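Local coordinates for neural-cadherin (Drosophila melanogaster, PDB 3UBH), which mediates calcium-dependent, homophilic adhesion between cells, the chain studied here being a run of four cadherin domains from its ectodomain, at residues L280-L285 / V314-D319; N320-E325 / A349-S354; N357-Y362 / K399-P404. All blocks are in the same frame, centred on the assembly; numbering follows the deposited sequence.

Contact 1: residues L280-L285 / V314-D319; sequences LDFEDL and VTDVND. With CA (calcium ion), chain F; CA (calcium ion), chain E; CA (calcium ion), chain G.
Phe-282 lays its ring against the backbone where strand 305-315 runs out, and this is the well-packed part of the contact. With CG anti to the backbone N (chi1 -170°), the ring reaches across so that Asp-316 CB sits over one face, a CH-pi contact of 3.6 Å from CB to the ring centroid, while Val-314 O lies in plane at the edge, 3.6 Å from CE1. An alanine here removes the ring and would probably open a gap beside Asp-316 CB and the strand end, leaving that backbone less firmly seated. The apolar flank is looser: Leu-280 CD1 only approaches Val-314 CG1 at 4.3 Å, with Tyr-291 of strand 290-298 touching both residues. On the other flank two calcium ions hold the segments together. Glu-283, its chain bent at chi2, grips the chain F ion with both oxygens and shares OE1 with the chain E ion, 2.5 Å away. Asp-319 spans the same two ions, OD1 on the first and OD2 on the second. Asp-316 OD1 and Val-317 O also bind the chain F ion, Asp-316 OD2 being taken by the backbone of Ser-354 in the next domain. Asp-281 OD2 binds the chain E ion at 2.1 Å, and Glu-230 adds a carboxylate to both. These acidic groups would probably repel one another without calcium, consistent with calcium rigidifying the junction between domains.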
ATOM      1  N   LEU A 280       2.738 -12.268 -21.033  1.00 85.73           N
ATOM      2  CA  LEU A 280       2.711 -10.809 -21.189  1.00 82.03           C
ATOM      3  C   LEU A 280       4.029 -10.196 -21.708  1.00 81.03           C
ATOM      4  O   LEU A 280       5.076 -10.847 -21.707  1.00 81.43           O
ATOM      5  CB  LEU A 280       2.322 -10.153 -19.869  1.00 75.61           C
ATOM      6  CG  LEU A 280       1.011 -10.590 -19.228  1.00 75.88           C
ATOM      7  CD1 LEU A 280       1.156 -10.551 -17.717  1.00 70.82           C
ATOM      8  CD2 LEU A 280      -0.134  -9.704 -19.698  1.00 77.36           C
ATOM      9  N   ASP A 281       3.955  -8.940 -22.160  1.00 80.19           N
ATOM     10  CA  ASP A 281       5.130  -8.179 -22.607  1.00 78.79           C
ATOM     11  C   ASP A 281       4.904  -6.659 -22.509  1.00 76.67           C
ATOM     12  O   ASP A 281       4.224  -6.058 -23.352  1.00 81.12           O
ATOM     13  CB  ASP A 281       5.535  -8.589 -24.031  1.00 85.22           C
ATOM     14  CG  ASP A 281       6.924  -8.103 -24.413  1.00 84.27           C
ATOM     15  OD1 ASP A 281       7.209  -8.042 -25.625  1.00 90.25           O
ATOM     16  OD2 ASP A 281       7.737  -7.790 -23.517  1.00 78.07           O
ATOM     17  N   PHE A 282       5.480  -6.058 -21.468  1.00 70.72           N
ATOM     18  CA  PHE A 282       5.445  -4.611 -21.238  1.00 69.43           C
ATOM     19  C   PHE A 282       6.012  -3.849 -22.427  1.00 73.89           C
ATOM     20  O   PHE A 282       5.655  -2.695 -22.653  1.00 76.51           O
ATOM     21  CB  PHE A 282       6.262  -4.284 -19.990  1.00 64.19           C
ATOM     22  CG  PHE A 282       6.126  -2.869 -19.503  1.00 62.75           C
ATOM     23  CD1 PHE A 282       5.107  -2.521 -18.615  1.00 60.34           C
ATOM     24  CD2 PHE A 282       7.051  -1.899 -19.878  1.00 62.82           C
ATOM     25  CE1 PHE A 282       4.994  -1.223 -18.137  1.00 60.42           C
ATOM     26  CE2 PHE A 282       6.948  -0.597 -19.413  1.00 62.79           C
ATOM     27  CZ  PHE A 282       5.920  -0.255 -18.540  1.00 64.08           C
ATOM     28  N   GLU A 283       6.895  -4.506 -23.176  1.00 75.71           N
ATOM     29  CA  GLU A 283       7.526  -3.922 -24.359  1.00 80.41           C
ATOM     30  C   GLU A 283       6.674  -4.048 -25.631  1.00 88.21           C
ATOM     31  O   GLU A 283       7.008  -3.470 -26.671  1.00 93.26           O
ATOM     32  CB  GLU A 283       8.916  -4.540 -24.585  1.00 79.00           C
ATOM     33  CG  GLU A 283      10.023  -3.945 -23.723  1.00 73.74           C
ATOM     34  CD  GLU A 283       9.894  -4.301 -22.251  1.00 68.74           C
ATOM     35  OE1 GLU A 283       9.951  -5.507 -21.904  1.00 65.84           O
ATOM     36  OE2 GLU A 283       9.740  -3.366 -21.429  1.00 67.67           O
ATOM     37  N   ASP A 284       5.578  -4.800 -25.553  1.00 89.89           N
ATOM     38  CA  ASP A 284       4.708  -4.980 -26.710  1.00 98.71           C
ATOM     39  C   ASP A 284       3.625  -3.900 -26.749  1.00101.90           C
ATOM     40  O   ASP A 284       2.669  -3.938 -25.975  1.00 99.12           O
ATOM     41  CB  ASP A 284       4.091  -6.375 -26.708  1.00100.32           C
ATOM     42  CG  ASP A 284       3.474  -6.741 -28.038  1.00110.46           C
ATOM     43  OD1 ASP A 284       2.751  -5.907 -28.623  1.00115.44           O
ATOM     44  OD2 ASP A 284       3.713  -7.874 -28.499  1.00114.60           O
ATOM     45  N   LEU A 285       3.789  -2.951 -27.667  1.00108.62           N
ATOM     46  CA  LEU A 285       2.934  -1.764 -27.752  1.00113.25           C
ATOM     47  C   LEU A 285       1.453  -2.086 -27.922  1.00117.94           C
ATOM     48  O   LEU A 285       0.593  -1.386 -27.384  1.00117.62           O
ATOM     49  CB  LEU A 285       3.411  -0.852 -28.884  1.00121.63           C
ATOM     50  CG  LEU A 285       4.427   0.239 -28.531  1.00119.23           C
ATOM     51  CD1 LEU A 285       5.518   0.377 -29.600  1.00123.32           C
ATOM     52  CD2 LEU A 285       3.699   1.570 -28.282  1.00123.21           C
ATOM     53  N   VAL A 314       0.173  -3.845 -15.422  1.00 59.63           N
ATOM     54  CA  VAL A 314       1.327  -4.694 -15.671  1.00 58.53           C
ATOM     55  C   VAL A 314       2.564  -3.828 -15.528  1.00 58.12           C
ATOM     56  O   VAL A 314       2.575  -2.686 -15.984  1.00 60.17           O
ATOM     57  CB  VAL A 314       1.260  -5.333 -17.063  1.00 61.57           C
ATOM     58  CG1 VAL A 314       2.271  -6.441 -17.175  1.00 60.92           C
ATOM     59  CG2 VAL A 314      -0.143  -5.875 -17.330  1.00 62.68           C
ATOM     60  N   THR A 315       3.588  -4.365 -14.870  1.00 56.46           N
ATOM     61  CA  THR A 315       4.822  -3.619 -14.602  1.00 56.63           C
ATOM     62  C   THR A 315       6.022  -4.111 -15.399  1.00 56.77           C
ATOM     63  O   THR A 315       6.110  -5.284 -15.762  1.00 56.77           O
ATOM     64  CB  THR A 315       5.186  -3.628 -13.103  1.00 55.73           C
ATOM     65  OG1 THR A 315       4.938  -4.930 -12.560  1.00 56.03           O
ATOM     66  CG2 THR A 315       4.357  -2.595 -12.339  1.00 56.41           C
ATOM     67  N   ASP A 316       6.938  -3.187 -15.666  1.00 57.77           N
ATOM     68  CA  ASP A 316       8.172  -3.457 -16.395  1.00 58.03           C
ATOM     69  C   ASP A 316       9.136  -4.271 -15.528  1.00 56.42           C
ATOM     70  O   ASP A 316       9.365  -3.950 -14.362  1.00 55.89           O
ATOM     71  CB  ASP A 316       8.797  -2.116 -16.829  1.00 60.05           C
ATOM     72  CG  ASP A 316      10.165  -2.265 -17.501  1.00 61.54           C
ATOM     73  OD1 ASP A 316      10.388  -3.226 -18.273  1.00 62.91           O
ATOM     74  OD2 ASP A 316      11.024  -1.387 -17.272  1.00 63.11           O
ATOM     75  N   VAL A 317       9.671  -5.346 -16.093  1.00 56.67           N
ATOM     76  CA  VAL A 317      10.833  -6.002 -15.502  1.00 56.75           C
ATOM     77  C   VAL A 317      12.009  -5.833 -16.455  1.00 57.85           C
ATOM     78  O   VAL A 317      11.820  -5.645 -17.660  1.00 58.77           O
ATOM     79  CB  VAL A 317      10.601  -7.509 -15.152  1.00 57.72           C
ATOM     80  CG1 VAL A 317       9.275  -7.693 -14.413  1.00 56.69           C
ATOM     81  CG2 VAL A 317      10.693  -8.411 -16.395  1.00 58.53           C
ATOM     82  N   ASN A 318      13.215  -5.885 -15.908  1.00 60.80           N
ATOM     83  CA  ASN A 318      14.414  -5.709 -16.704  1.00 59.55           C
ATOM     84  C   ASN A 318      14.712  -6.977 -17.497  1.00 58.40           C
ATOM     85  O   ASN A 318      15.678  -7.687 -17.210  1.00 58.01           O
ATOM     86  CB  ASN A 318      15.599  -5.325 -15.809  1.00 59.91           C
ATOM     87  CG  ASN A 318      16.831  -4.935 -16.603  1.00 59.17           C
ATOM     88  OD1 ASN A 318      16.752  -4.165 -17.563  1.00 59.39           O
ATOM     89  ND2 ASN A 318      17.983  -5.467 -16.204  1.00 60.31           N
ATOM     90  N   ASP A 319      13.872  -7.265 -18.487  1.00 58.66           N
ATOM     91  CA  ASP A 319      14.069  -8.449 -19.334  1.00 58.40           C
ATOM     92  C   ASP A 319      14.882  -8.163 -20.603  1.00 57.16           C
ATOM     93  O   ASP A 319      15.122  -9.064 -21.407  1.00 57.48           O
ATOM     94  CB  ASP A 319      12.741  -9.182 -19.654  1.00 59.50           C
ATOM     95  CG  ASP A 319      11.647  -8.259 -20.178  1.00 60.33           C
ATOM     96  OD1 ASP A 319      11.877  -7.043 -20.329  1.00 61.11           O
ATOM     97  OD2 ASP A 319      10.526  -8.751 -20.441  1.00 61.51           O
TER
HETATM   98 CA    CA F 856      10.801  -4.887 -19.651  1.00 56.44          CA
HETATM   99 CA    CA E 855       9.255  -7.948 -22.017  1.00 61.10          CA
HETATM  100 CA    CA G 857      17.338  -3.279 -19.625  1.00 52.86          CA

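Contact 2: residues N320-E325 / A349-S354; sequences NAPKFE and AMDSDS. With CA (calcium ion), chain G; CA (calcium ion), chain F.
Asn-320 and Asp-353 meet around the calcium ion of chain G. Asn-320 O binds it at 2.3 Å, Asp-353 gives it OD2, and Asp-351 presents both carboxylate oxygens; Asn-318 OD1, Asn-357 O and Asp-400 OD2 complete the site. The other oxygen of Asp-353, OD1, turns to the calcium ion of chain F at 2.5 Å, so this one carboxylate bridges two metals.

The ligands also hold one another. Asn-320 N donates to the syn lone pair of Asp-353 OD2 (3.0 Å), and Asn-320 ND2 donates to Asp-353 OD1 at 3.2 Å. The latter bond is nearly straight (164°) and lies in the amide plane, yet it arrives from above the carboxylate, the two planes being 48° apart. Each oxygen of Asp-353 is therefore gripped by one metal and one N-H, which should hold the group against rotation. Asp-351 OD1 accepts from Asp-353 N (3.1 Å) in an Asx turn that sets the spacing of the two aspartates. In the layer outside, Ser-352 supports the Asn-320 amide, which rests on it with CG beside the backbone N (chi1 -77°) and 3.5 Å from Ser-352 CB, and the ring of Pro-322 runs alongside Asp-351, its CD and CG near OD2.

Farther from the metals the segments become an antiparallel strand pair. Lys-323 N bonds to Met-350 O at 2.7 Å, and Met-350 N returns a bond to Lys-323 O. At the next pair Ala-349 CB lies over one face of the Phe-324 ring, 3.7 Å from CD2.

Strand 323-324 borders its sheet beside 343-350; no helix is present, and Phe-324 instead faces the second sheet of the domain, touching Val-396 and Ala-398 of strand 391-400 and Tyr-362 of strand 360-364.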
ATOM      1  N   ASN A 320      15.324  -6.923 -20.773  1.00 56.55           N
ATOM      2  CA  ASN A 320      16.097  -6.579 -21.962  1.00 55.66           C
ATOM      3  C   ASN A 320      17.504  -6.074 -21.683  1.00 54.43           C
ATOM      4  O   ASN A 320      17.716  -5.256 -20.786  1.00 54.72           O
ATOM      5  CB  ASN A 320      15.321  -5.596 -22.836  1.00 56.59           C
ATOM      6  CG  ASN A 320      14.231  -6.277 -23.628  1.00 58.15           C
ATOM      7  OD1 ASN A 320      14.501  -6.948 -24.627  1.00 57.43           O
ATOM      8  ND2 ASN A 320      12.989  -6.115 -23.186  1.00 59.65           N
ATOM      9  N   ALA A 321      18.465  -6.577 -22.454  1.00 53.55           N
ATOM     10  CA  ALA A 321      19.835  -6.082 -22.379  1.00 52.77           C
ATOM     11  C   ALA A 321      20.087  -4.963 -23.404  1.00 52.30           C
ATOM     12  O   ALA A 321      19.501  -4.975 -24.492  1.00 52.77           O
ATOM     13  CB  ALA A 321      20.817  -7.224 -22.567  1.00 52.32           C
ATOM     14  N   PRO A 322      20.944  -3.976 -23.055  1.00 52.07           N
ATOM     15  CA  PRO A 322      21.294  -2.937 -24.040  1.00 51.88           C
ATOM     16  C   PRO A 322      21.873  -3.571 -25.308  1.00 50.99           C
ATOM     17  O   PRO A 322      22.702  -4.474 -25.195  1.00 50.34           O
ATOM     18  CB  PRO A 322      22.372  -2.121 -23.319  1.00 51.43           C
ATOM     19  CG  PRO A 322      22.119  -2.344 -21.862  1.00 52.44           C
ATOM     20  CD  PRO A 322      21.616  -3.756 -21.756  1.00 52.26           C
ATOM     21  N   LYS A 323      21.414  -3.144 -26.490  1.00 51.77           N
ATOM     22  CA  LYS A 323      21.996  -3.621 -27.764  1.00 51.39           C
ATOM     23  C   LYS A 323      22.684  -2.496 -28.516  1.00 50.96           C
ATOM     24  O   LYS A 323      22.074  -1.451 -28.763  1.00 52.64           O
ATOM     25  CB  LYS A 323      20.953  -4.239 -28.703  1.00 53.24           C
ATOM     26  CG  LYS A 323      19.901  -5.170 -28.082  1.00 55.72           C
ATOM     27  CD  LYS A 323      19.410  -6.173 -29.151  1.00 59.68           C
ATOM     28  CE  LYS A 323      17.885  -6.237 -29.278  1.00 62.76           C
ATOM     29  NZ  LYS A 323      17.199  -6.909 -28.131  1.00 63.57           N
ATOM     30  N   PHE A 324      23.943  -2.718 -28.885  1.00 48.95           N
ATOM     31  CA  PHE A 324      24.687  -1.767 -29.702  1.00 48.69           C
ATOM     32  C   PHE A 324      24.121  -1.757 -31.116  1.00 50.64           C
ATOM     33  O   PHE A 324      23.745  -2.804 -31.634  1.00 50.97           O
ATOM     34  CB  PHE A 324      26.182  -2.115 -29.714  1.00 46.92           C
ATOM     35  CG  PHE A 324      26.892  -1.779 -28.423  1.00 45.54           C
ATOM     36  CD1 PHE A 324      27.079  -2.746 -27.441  1.00 44.52           C
ATOM     37  CD2 PHE A 324      27.366  -0.491 -28.182  1.00 45.43           C
ATOM     38  CE1 PHE A 324      27.712  -2.431 -26.235  1.00 44.11           C
ATOM     39  CE2 PHE A 324      28.010  -0.169 -26.984  1.00 43.65           C
ATOM     40  CZ  PHE A 324      28.185  -1.143 -26.013  1.00 44.27           C
ATOM     41  N   GLU A 325      24.056  -0.575 -31.726  1.00 52.24           N
ATOM     42  CA  GLU A 325      23.510  -0.414 -33.077  1.00 55.35           C
ATOM     43  C   GLU A 325      24.305  -1.192 -34.131  1.00 55.21           C
ATOM     44  O   GLU A 325      23.744  -1.635 -35.137  1.00 57.67           O
ATOM     45  CB  GLU A 325      23.467   1.062 -33.471  1.00 57.66           C
ATOM     46  CG  GLU A 325      22.630   1.967 -32.555  1.00 59.80           C
ATOM     47  CD  GLU A 325      22.652   3.442 -32.990  1.00 63.36           C
ATOM     48  OE1 GLU A 325      23.728   3.931 -33.423  1.00 63.56           O
ATOM     49  OE2 GLU A 325      21.586   4.113 -32.893  1.00 68.82           O
ATOM     50  N   ALA A 349      24.137   2.339 -27.949  1.00 57.91           N
ATOM     51  CA  ALA A 349      23.382   1.134 -27.615  1.00 57.44           C
ATOM     52  C   ALA A 349      21.999   1.511 -27.104  1.00 60.13           C
ATOM     53  O   ALA A 349      21.825   2.564 -26.478  1.00 62.28           O
ATOM     54  CB  ALA A 349      24.126   0.303 -26.577  1.00 54.99           C
ATOM     55  N   MET A 350      21.022   0.644 -27.371  1.00 60.62           N
ATOM     56  CA  MET A 350      19.630   0.907 -27.027  1.00 63.01           C
ATOM     57  C   MET A 350      19.050  -0.222 -26.190  1.00 61.70           C
ATOM     58  O   MET A 350      19.435  -1.380 -26.350  1.00 59.92           O
ATOM     59  CB  MET A 350      18.800   1.109 -28.295  1.00 65.67           C
ATOM     60  CG  MET A 350      19.049   2.439 -29.002  1.00 70.03           C
ATOM     61  SD  MET A 350      18.332   3.859 -28.132  1.00 77.34           S
ATOM     62  CE  MET A 350      19.671   4.392 -27.046  1.00 75.55           C
ATOM     63  N   ASP A 351      18.118   0.130 -25.305  1.00 63.13           N
ATOM     64  CA  ASP A 351      17.519  -0.809 -24.360  1.00 62.04           C
ATOM     65  C   ASP A 351      16.002  -0.662 -24.391  1.00 63.95           C
ATOM     66  O   ASP A 351      15.479   0.429 -24.192  1.00 66.46           O
ATOM     67  CB  ASP A 351      18.059  -0.534 -22.948  1.00 62.02           C
ATOM     68  CG  ASP A 351      17.748  -1.657 -21.949  1.00 61.64           C
ATOM     69  OD1 ASP A 351      16.627  -2.222 -21.965  1.00 62.27           O
ATOM     70  OD2 ASP A 351      18.628  -1.963 -21.110  1.00 60.64           O
ATOM     71  N   SER A 352      15.313  -1.777 -24.636  1.00 63.11           N
ATOM     72  CA  SER A 352      13.847  -1.833 -24.761  1.00 64.86           C
ATOM     73  C   SER A 352      13.046  -1.467 -23.506  1.00 66.01           C
ATOM     74  O   SER A 352      11.903  -1.015 -23.618  1.00 69.03           O
ATOM     75  CB  SER A 352      13.415  -3.237 -25.179  1.00 63.91           C
ATOM     76  OG  SER A 352      13.921  -3.569 -26.444  1.00 64.18           O
ATOM     77  N   ASP A 353      13.623  -1.699 -22.328  1.00 63.97           N
ATOM     78  CA  ASP A 353      12.920  -1.517 -21.059  1.00 65.16           C
ATOM     79  C   ASP A 353      12.628  -0.039 -20.773  1.00 67.87           C
ATOM     80  O   ASP A 353      12.860   0.824 -21.629  1.00 69.11           O
ATOM     81  CB  ASP A 353      13.715  -2.150 -19.913  1.00 63.54           C
ATOM     82  CG  ASP A 353      13.991  -3.633 -20.133  1.00 61.93           C
ATOM     83  OD1 ASP A 353      13.048  -4.372 -20.485  1.00 64.10           O
ATOM     84  OD2 ASP A 353      15.149  -4.065 -19.944  1.00 59.78           O
ATOM     85  N   SER A 354      12.112   0.253 -19.582  1.00 69.02           N
ATOM     86  CA  SER A 354      11.760   1.626 -19.229  1.00 72.21           C
ATOM     87  C   SER A 354      12.488   2.122 -17.984  1.00 72.57           C
ATOM     88  O   SER A 354      13.191   1.356 -17.329  1.00 70.22           O
ATOM     89  CB  SER A 354      10.254   1.747 -19.088  1.00 75.11           C
ATOM     90  OG  SER A 354       9.656   1.222 -20.254  1.00 74.76           O
TER
HETATM   91 CA    CA G 857      17.338  -3.279 -19.625  1.00 52.86          CA
HETATM   92 CA    CA F 856      10.801  -4.887 -19.651  1.00 56.44          CA

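Contact 3: residues N357-Y362 / K399-P404; sequences NAEIEY and KDKGEP. With CA (calcium ion), chain G.
The Asn-357 amide brings OD1 to 3.3 Å from Gly-402 CA, while its ND2 bonds to Asp-316 OD2 of the preceding domain. Above the carboxylate plane of Asp-400 stands Gly-402 N, which donates to Asp-400 OD1 (2.7 Å) from 44° out of that plane and closes an Asx turn. Lys-406 N is a further donor to OD1. The Tyr-362 ring packs within its own strand, with Ile-360 CG2 over one face, and its OH is hydrogen-bonded to Ala-349 N.

The Asp-400 carboxylate and the backbone carbonyl of Asn-357 converge on the calcium ion of chain G, Asp-400 OD2 at 2.7 Å and Asn-357 O at 2.3 Å. Asp-400 has its CG between the backbone N and the carbonyl carbon (chi1 71°); this torsion swings the carboxylate to the metal, while the backbone leaves CB near Asn-357 O and Glu-359 O. Beyond the metal the segments pair as antiparallel strands: Glu-361 N donates to Lys-399 O and Lys-399 N to Glu-361 O, both 2.9 Å and nearly straight. Asp-400 CA adds a CA-H...O contact to Glu-359 O.

Over the exposed surface lie long charged chains. Lys-401 runs its aliphatic stem across Glu-359, CE 3.7 Å from CG, and brings NZ to 4.1 Å from Glu-361 CB. Lys-399 and Glu-361 run alongside each other on the same face of the strand pair. NZ of Lys-401 stays 4.8 Å from Glu-361 OE1, too far for a salt bridge, though the opposite charges probably attract weakly.

The chemistry thus has three elements: a calcium site with its Asx turn at the domain tip, a backbone pair that joins the strands, and a charged surface whose side chains probably rely on methylene packing and weak attraction.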
ATOM      1  N   ASN A 357      15.754   0.656 -15.883  1.00 66.13           N
ATOM      2  CA  ASN A 357      16.044  -0.603 -16.572  1.00 62.66           C
ATOM      3  C   ASN A 357      16.513  -0.328 -18.004  1.00 61.25           C
ATOM      4  O   ASN A 357      16.988  -1.234 -18.689  1.00 58.86           O
ATOM      5  CB  ASN A 357      14.821  -1.526 -16.608  1.00 62.36           C
ATOM      6  CG  ASN A 357      14.408  -2.043 -15.239  1.00 62.91           C
ATOM      7  OD1 ASN A 357      15.228  -2.274 -14.351  1.00 63.02           O
ATOM      8  ND2 ASN A 357      13.116  -2.261 -15.083  1.00 62.88           N
ATOM      9  N   ALA A 358      16.369   0.923 -18.443  1.00 63.69           N
ATOM     10  CA  ALA A 358      16.846   1.381 -19.753  1.00 63.35           C
ATOM     11  C   ALA A 358      17.953   2.449 -19.668  1.00 64.66           C
ATOM     12  O   ALA A 358      18.417   2.956 -20.697  1.00 64.51           O
ATOM     13  CB  ALA A 358      15.684   1.902 -20.576  1.00 65.47           C
ATOM     14  N   GLU A 359      18.362   2.797 -18.451  1.00 66.60           N
ATOM     15  CA  GLU A 359      19.425   3.774 -18.230  1.00 68.60           C
ATOM     16  C   GLU A 359      20.765   3.105 -18.534  1.00 65.58           C
ATOM     17  O   GLU A 359      21.043   2.015 -18.027  1.00 64.22           O
ATOM     18  CB  GLU A 359      19.395   4.249 -16.778  1.00 72.19           C
ATOM     19  CG  GLU A 359      20.041   5.602 -16.525  1.00 76.63           C
ATOM     20  CD  GLU A 359      19.065   6.756 -16.659  1.00 82.76           C
ATOM     21  OE1 GLU A 359      19.506   7.845 -17.092  1.00 85.91           O
ATOM     22  OE2 GLU A 359      17.865   6.582 -16.326  1.00 84.39           O
ATOM     23  N   ILE A 360      21.595   3.761 -19.340  1.00 65.36           N
ATOM     24  CA  ILE A 360      22.795   3.123 -19.893  1.00 62.33           C
ATOM     25  C   ILE A 360      24.127   3.779 -19.484  1.00 63.30           C
ATOM     26  O   ILE A 360      24.352   4.981 -19.700  1.00 65.59           O
ATOM     27  CB  ILE A 360      22.700   3.020 -21.434  1.00 60.58           C
ATOM     28  CG1 ILE A 360      21.577   2.064 -21.831  1.00 59.50           C
ATOM     29  CG2 ILE A 360      24.029   2.568 -22.043  1.00 58.60           C
ATOM     30  CD1 ILE A 360      21.045   2.315 -23.224  1.00 61.13           C
ATOM     31  N   GLU A 361      25.001   2.969 -18.899  1.00 61.81           N
ATOM     32  CA  GLU A 361      26.351   3.390 -18.599  1.00 62.83           C
ATOM     33  C   GLU A 361      27.284   2.681 -19.578  1.00 59.20           C
ATOM     34  O   GLU A 361      26.972   1.579 -20.046  1.00 56.65           O
ATOM     35  CB  GLU A 361      26.708   3.029 -17.160  1.00 65.06           C
ATOM     36  CG  GLU A 361      27.859   3.844 -16.588  1.00 69.80           C
ATOM     37  CD  GLU A 361      28.751   3.047 -15.635  1.00 73.25           C
ATOM     38  OE1 GLU A 361      28.263   2.077 -14.989  1.00 74.15           O
ATOM     39  OE2 GLU A 361      29.952   3.404 -15.537  1.00 74.21           O
ATOM     40  N   TYR A 362      28.411   3.315 -19.900  1.00 59.19           N
ATOM     41  CA  TYR A 362      29.386   2.734 -20.832  1.00 56.41           C
ATOM     42  C   TYR A 362      30.745   2.481 -20.191  1.00 57.16           C
ATOM     43  O   TYR A 362      31.271   3.327 -19.455  1.00 59.86           O
ATOM     44  CB  TYR A 362      29.589   3.622 -22.056  1.00 55.85           C
ATOM     45  CG  TYR A 362      28.405   3.731 -22.981  1.00 55.23           C
ATOM     46  CD1 TYR A 362      27.609   4.874 -22.990  1.00 57.30           C
ATOM     47  CD2 TYR A 362      28.081   2.698 -23.856  1.00 53.30           C
ATOM     48  CE1 TYR A 362      26.515   4.986 -23.842  1.00 57.67           C
ATOM     49  CE2 TYR A 362      26.978   2.806 -24.718  1.00 53.57           C
ATOM     50  CZ  TYR A 362      26.203   3.953 -24.699  1.00 55.32           C
ATOM     51  OH  TYR A 362      25.126   4.069 -25.546  1.00 56.37           O
ATOM     52  N   LYS A 399      25.898  -1.072 -19.990  1.00 54.24           N
ATOM     53  CA  LYS A 399      25.374  -1.729 -18.798  1.00 56.08           C
ATOM     54  C   LYS A 399      24.184  -0.916 -18.317  1.00 58.03           C
ATOM     55  O   LYS A 399      24.321   0.295 -18.091  1.00 60.17           O
ATOM     56  CB  LYS A 399      26.474  -1.717 -17.735  1.00 57.78           C
ATOM     57  CG  LYS A 399      26.227  -2.486 -16.456  1.00 60.91           C
ATOM     58  CD  LYS A 399      27.049  -1.850 -15.326  1.00 65.67           C
ATOM     59  CE  LYS A 399      28.048  -2.830 -14.702  1.00 68.71           C
ATOM     60  NZ  LYS A 399      27.435  -3.826 -13.771  1.00 70.41           N
ATOM     61  N   ASP A 400      23.022  -1.549 -18.173  1.00 57.90           N
ATOM     62  CA  ASP A 400      21.848  -0.824 -17.678  1.00 59.94           C
ATOM     63  C   ASP A 400      21.875  -0.679 -16.160  1.00 62.66           C
ATOM     64  O   ASP A 400      22.754  -1.232 -15.491  1.00 63.08           O
ATOM     65  CB  ASP A 400      20.516  -1.427 -18.181  1.00 59.38           C
ATOM     66  CG  ASP A 400      20.185  -2.783 -17.552  1.00 59.53           C
ATOM     67  OD1 ASP A 400      20.426  -2.982 -16.341  1.00 60.67           O
ATOM     68  OD2 ASP A 400      19.648  -3.648 -18.275  1.00 59.42           O
ATOM     69  N   LYS A 401      20.909   0.062 -15.623  1.00 65.09           N
ATOM     70  CA  LYS A 401      20.809   0.265 -14.179  1.00 68.23           C
ATOM     71  C   LYS A 401      19.691  -0.572 -13.543  1.00 68.57           C
ATOM     72  O   LYS A 401      19.103  -0.182 -12.532  1.00 71.68           O
ATOM     73  CB  LYS A 401      20.653   1.755 -13.846  1.00 71.55           C
ATOM     74  CG  LYS A 401      21.832   2.633 -14.283  1.00 71.99           C
ATOM     75  CD  LYS A 401      21.853   3.966 -13.524  1.00 77.14           C
ATOM     76  CE  LYS A 401      22.776   4.993 -14.180  1.00 78.81           C
ATOM     77  NZ  LYS A 401      24.183   4.512 -14.324  1.00 76.80           N
ATOM     78  N   GLY A 402      19.421  -1.733 -14.135  1.00 65.78           N
ATOM     79  CA  GLY A 402      18.418  -2.663 -13.611  1.00 66.22           C
ATOM     80  C   GLY A 402      18.919  -3.457 -12.422  1.00 68.01           C
ATOM     81  O   GLY A 402      20.095  -3.385 -12.061  1.00 68.84           O
ATOM     82  N   GLU A 403      18.028  -4.222 -11.809  1.00 69.30           N
ATOM     83  CA  GLU A 403      18.382  -4.992 -10.625  1.00 72.06           C
ATOM     84  C   GLU A 403      17.933  -6.456 -10.737  1.00 71.27           C
ATOM     85  O   GLU A 403      16.784  -6.781 -10.434  1.00 71.97           O
ATOM     86  CB  GLU A 403      17.838  -4.310  -9.359  1.00 76.05           C
ATOM     87  CG  GLU A 403      18.429  -4.815  -8.027  1.00 81.17           C
ATOM     88  CD  GLU A 403      19.919  -5.199  -8.101  1.00 82.78           C
ATOM     89  OE1 GLU A 403      20.777  -4.348  -8.459  1.00 82.39           O
ATOM     90  OE2 GLU A 403      20.229  -6.370  -7.786  1.00 84.37           O
ATOM     91  N   PRO A 404      18.849  -7.349 -11.168  1.00 70.32           N
ATOM     92  CA  PRO A 404      20.263  -7.083 -11.475  1.00 69.84           C
ATOM     93  C   PRO A 404      20.482  -6.485 -12.876  1.00 66.64           C
ATOM     94  O   PRO A 404      19.626  -6.653 -13.756  1.00 65.06           O
ATOM     95  CB  PRO A 404      20.901  -8.469 -11.379  1.00 70.72           C
ATOM     96  CG  PRO A 404      19.803  -9.415 -11.751  1.00 70.03           C
ATOM     97  CD  PRO A 404      18.496  -8.766 -11.385  1.00 70.10           C
TER
HETATM   98 CA    CA G 857      17.338  -3.279 -19.625  1.00 52.86          CA

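How the contacts relate
Followed from the N terminus, the three contacts come in series; none nests in or crosses another. Contact 1 closes the excursion through strands 290-298 and 305-315 at the end of the third cadherin domain. The chain then passes straight through the linker into contact 2, which closes the loop holding strand 328-335 and most of strand 343-350. Contact 3 follows within a few residues and closes the longest loop, through strands 369-371, 376-379 and 391-400, pairing the edge strand 360-364 with 391-400 in the other sheet of the fourth domain. Contacts 1 and 2 share the chain F calcium, and all three meet at the chain G calcium, tying the two domains end to end.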